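Basic membrane lipoprotein (Brucella melitensis biovar Abortus, PDB 3S99) binds adenine and probably other purines such as guanine, and may deliver them to an ABC-type uptake system. Local coordinates at residues K184-N189 with I205-D210. Numbering follows the deposited sequence.
Sequences KVIWVN and IDQGVD
The side chains of Lys184 and Gln207 cross at a slant, the lysine reaching out from edge strand 182-187 and the glutamine from the turn that follows helix 194-206. Lys184 CD lies 3.7 Å from Gln207 OE1, so the amide oxygen rests against the aliphatic part of the lysine. Farther out the lysine chain bends at its last torsion (chi4 84°), and NZ ends 3.7 Å from the backbone O of Gln207, longer than a hydrogen bond, though the ammonium group may still feel a weak pull from the carbonyl. This is the loose side, with Gln207 exposed and Lys184 partly so. The two segments belong to a beta-alpha-beta crossover of the mixed sheet: strand 182-187 leads through helix 194-206 into strand 211-214, and strand 151-156 lies between the two strands. A Schellman motif ends the helix, with Gly208 at positive phi (101°) and its N bonded to Ile205 O at 3.0 Å; the chain then turns toward the sheet. The turn delivers Val209, the buried residue of the contact, whose CG1 sits 4.3 Å from Lys184 CG. Both Lys184 and Val209 also touch Ile151 of the neighbouring strand, and this inner side is the more enclosed, by its neighbours and not by closer approaches between the two segments. Ile186, on the same side, approaches Gln207 NE2 with its CD1 at 4.3 Å and packs on Ala200, Ala203 and Leu204 of the helix. Lys149 holds the turn through NZ to Gly208 O and, just past it, through its backbone N to Asp210 OD2.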
ATOM      1  N   LYS A 184      12.940  13.462  -3.855  1.00 24.75           N
ATOM      2  CA  LYS A 184      12.342  14.702  -3.364  1.00 25.42           C
ATOM      3  C   LYS A 184      10.926  14.369  -2.909  1.00 24.65           C
ATOM      4  O   LYS A 184      10.114  13.875  -3.692  1.00 24.23           O
ATOM      5  CB  LYS A 184      12.310  15.766  -4.458  1.00 26.40           C
ATOM      6  CG  LYS A 184      13.697  16.248  -4.939  1.00 30.15           C
ATOM      7  CD  LYS A 184      13.626  17.670  -5.534  1.00 34.00           C
ATOM      8  CE  LYS A 184      14.993  18.238  -5.885  1.00 36.20           C
ATOM      9  NZ  LYS A 184      15.441  17.798  -7.234  1.00 38.80           N
ATOM     10  N   VAL A 185      10.626  14.618  -1.638  1.00 24.60           N
ATOM     11  CA  VAL A 185       9.339  14.243  -1.080  1.00 23.54           C
ATOM     12  C   VAL A 185       8.444  15.441  -0.904  1.00 24.33           C
ATOM     13  O   VAL A 185       8.870  16.452  -0.343  1.00 24.86           O
ATOM     14  CB  VAL A 185       9.497  13.574   0.291  1.00 23.26           C
ATOM     15  CG1 VAL A 185       8.138  13.154   0.843  1.00 21.89           C
ATOM     16  CG2 VAL A 185      10.440  12.390   0.188  1.00 22.50           C
ATOM     17  N   ILE A 186       7.205  15.323  -1.370  1.00 23.69           N
ATOM     18  CA  ILE A 186       6.170  16.310  -1.047  1.00 24.68           C
ATOM     19  C   ILE A 186       5.045  15.590  -0.321  1.00 23.89           C
ATOM     20  O   ILE A 186       4.606  14.544  -0.793  1.00 23.42           O
ATOM     21  CB  ILE A 186       5.604  17.000  -2.305  1.00 24.93           C
ATOM     22  CG1 ILE A 186       6.671  17.901  -2.928  1.00 27.42           C
ATOM     23  CG2 ILE A 186       4.353  17.854  -1.932  1.00 24.94           C
ATOM     24  CD1 ILE A 186       6.168  18.776  -4.109  1.00 26.36           C
ATOM     25  N   TRP A 187       4.605  16.125   0.823  1.00 24.21           N
ATOM     26  CA  TRP A 187       3.518  15.494   1.602  1.00 23.85           C
ATOM     27  C   TRP A 187       2.174  16.092   1.215  1.00 24.30           C
ATOM     28  O   TRP A 187       2.035  17.273   1.188  1.00 23.14           O
ATOM     29  CB  TRP A 187       3.759  15.660   3.112  1.00 23.87           C
ATOM     30  CG  TRP A 187       4.893  14.835   3.553  1.00 22.42           C
ATOM     31  CD1 TRP A 187       6.166  15.245   3.743  1.00 23.44           C
ATOM     32  CD2 TRP A 187       4.876  13.431   3.800  1.00 21.05           C
ATOM     33  NE1 TRP A 187       6.960  14.184   4.111  1.00 23.18           N
ATOM     34  CE2 TRP A 187       6.184  13.057   4.168  1.00 20.68           C
ATOM     35  CE3 TRP A 187       3.875  12.447   3.756  1.00 20.65           C
ATOM     36  CZ2 TRP A 187       6.533  11.727   4.478  1.00 20.24           C
ATOM     37  CZ3 TRP A 187       4.207  11.140   4.095  1.00 19.11           C
ATOM     38  CH2 TRP A 187       5.537  10.786   4.432  1.00 20.02           C
ATOM     39  N   VAL A 188       1.199  15.240   0.918  1.00 24.19           N
ATOM     40  CA  VAL A 188      -0.178  15.651   0.579  1.00 24.33           C
ATOM     41  C   VAL A 188      -1.019  15.829   1.853  1.00 24.97           C
ATOM     42  O   VAL A 188      -1.984  16.598   1.888  1.00 24.33           O
ATOM     43  CB  VAL A 188      -0.823  14.546  -0.344  1.00 24.50           C
ATOM     44  CG1 VAL A 188      -2.361  14.749  -0.539  1.00 24.20           C
ATOM     45  CG2 VAL A 188      -0.126  14.536  -1.679  1.00 24.52           C
ATOM     46  N   ASN A 189      -0.650  15.071   2.885  1.00 24.93           N
ATOM     47  CA  ASN A 189      -1.290  15.061   4.195  1.00 25.09           C
ATOM     48  C   ASN A 189      -2.670  14.407   4.231  1.00 24.85           C
ATOM     49  O   ASN A 189      -3.437  14.621   5.174  1.00 23.75           O
ATOM     50  CB  ASN A 189      -1.292  16.458   4.831  1.00 27.71           C
ATOM     51  CG  ASN A 189       0.113  16.997   5.028  1.00 29.60           C
ATOM     52  OD1 ASN A 189       1.037  16.250   5.365  1.00 33.04           O
ATOM     53  ND2 ASN A 189       0.279  18.296   4.826  1.00 33.49           N
ATOM     54  N   ILE A 205       7.946  17.446 -10.945  1.00 28.77           N
ATOM     55  CA  ILE A 205       8.426  17.441 -12.331  1.00 29.94           C
ATOM     56  C   ILE A 205       9.011  18.803 -12.701  1.00 31.96           C
ATOM     57  O   ILE A 205      10.033  18.861 -13.372  1.00 32.36           O
ATOM     58  CB  ILE A 205       7.305  17.027 -13.331  1.00 30.14           C
ATOM     59  CG1 ILE A 205       6.873  15.567 -13.068  1.00 27.90           C
ATOM     60  CG2 ILE A 205       7.776  17.135 -14.752  1.00 31.09           C
ATOM     61  CD1 ILE A 205       5.407  15.293 -13.392  1.00 27.07           C
ATOM     62  N   ASP A 206       8.396  19.892 -12.237  1.00 33.34           N
ATOM     63  CA  ASP A 206       8.947  21.238 -12.499  1.00 35.73           C
ATOM     64  C   ASP A 206      10.303  21.397 -11.827  1.00 35.83           C
ATOM     65  O   ASP A 206      11.136  22.126 -12.328  1.00 35.61           O
ATOM     66  CB  ASP A 206       8.021  22.364 -12.026  1.00 36.81           C
ATOM     67  CG  ASP A 206       6.726  22.452 -12.832  1.00 38.28           C
ATOM     68  OD1 ASP A 206       6.611  21.833 -13.912  1.00 38.07           O
ATOM     69  OD2 ASP A 206       5.812  23.160 -12.370  1.00 41.06           O
ATOM     70  N   GLN A 207      10.507  20.712 -10.696  1.00 35.08           N
ATOM     71  CA  GLN A 207      11.782  20.766  -9.979  1.00 35.62           C
ATOM     72  C   GLN A 207      12.841  19.793 -10.543  1.00 34.78           C
ATOM     73  O   GLN A 207      13.925  19.680  -9.976  1.00 35.36           O
ATOM     74  CB  GLN A 207      11.578  20.475  -8.486  1.00 35.57           C
ATOM     75  CG  GLN A 207      10.811  21.551  -7.707  1.00 38.23           C
ATOM     76  CD  GLN A 207      10.362  21.053  -6.347  1.00 39.25           C
ATOM     77  OE1 GLN A 207      11.122  20.393  -5.644  1.00 40.25           O
ATOM     78  NE2 GLN A 207       9.115  21.352  -5.976  1.00 41.41           N
ATOM     79  N   GLY A 208      12.513  19.059 -11.614  1.00 33.96           N
ATOM     80  CA  GLY A 208      13.505  18.294 -12.387  1.00 32.81           C
ATOM     81  C   GLY A 208      13.597  16.790 -12.150  1.00 30.90           C
ATOM     82  O   GLY A 208      14.533  16.163 -12.657  1.00 30.59           O
ATOM     83  N   VAL A 209      12.679  16.200 -11.373  1.00 28.77           N
ATOM     84  CA  VAL A 209      12.730  14.740 -11.152  1.00 26.70           C
ATOM     85  C   VAL A 209      12.384  14.047 -12.458  1.00 26.37           C
ATOM     86  O   VAL A 209      11.648  14.595 -13.256  1.00 25.67           O
ATOM     87  CB  VAL A 209      11.782  14.222 -10.033  1.00 25.77           C
ATOM     88  CG1 VAL A 209      11.988  15.015  -8.719  1.00 24.98           C
ATOM     89  CG2 VAL A 209      10.317  14.211 -10.486  1.00 23.49           C
ATOM     90  N   ASP A 210      12.916  12.852 -12.688  1.00 25.91           N
ATOM     91  CA  ASP A 210      12.554  12.155 -13.916  1.00 26.06           C
ATOM     92  C   ASP A 210      11.839  10.815 -13.695  1.00 24.58           C
ATOM     93  O   ASP A 210      11.561  10.096 -14.653  1.00 24.82           O
ATOM     94  CB  ASP A 210      13.758  12.097 -14.880  1.00 27.50           C
ATOM     95  CG  ASP A 210      14.944  11.337 -14.320  1.00 28.31           C
ATOM     96  OD1 ASP A 210      14.834  10.756 -13.225  1.00 26.48           O
ATOM     97  OD2 ASP A 210      15.989  11.315 -14.993  1.00 27.99           O
TER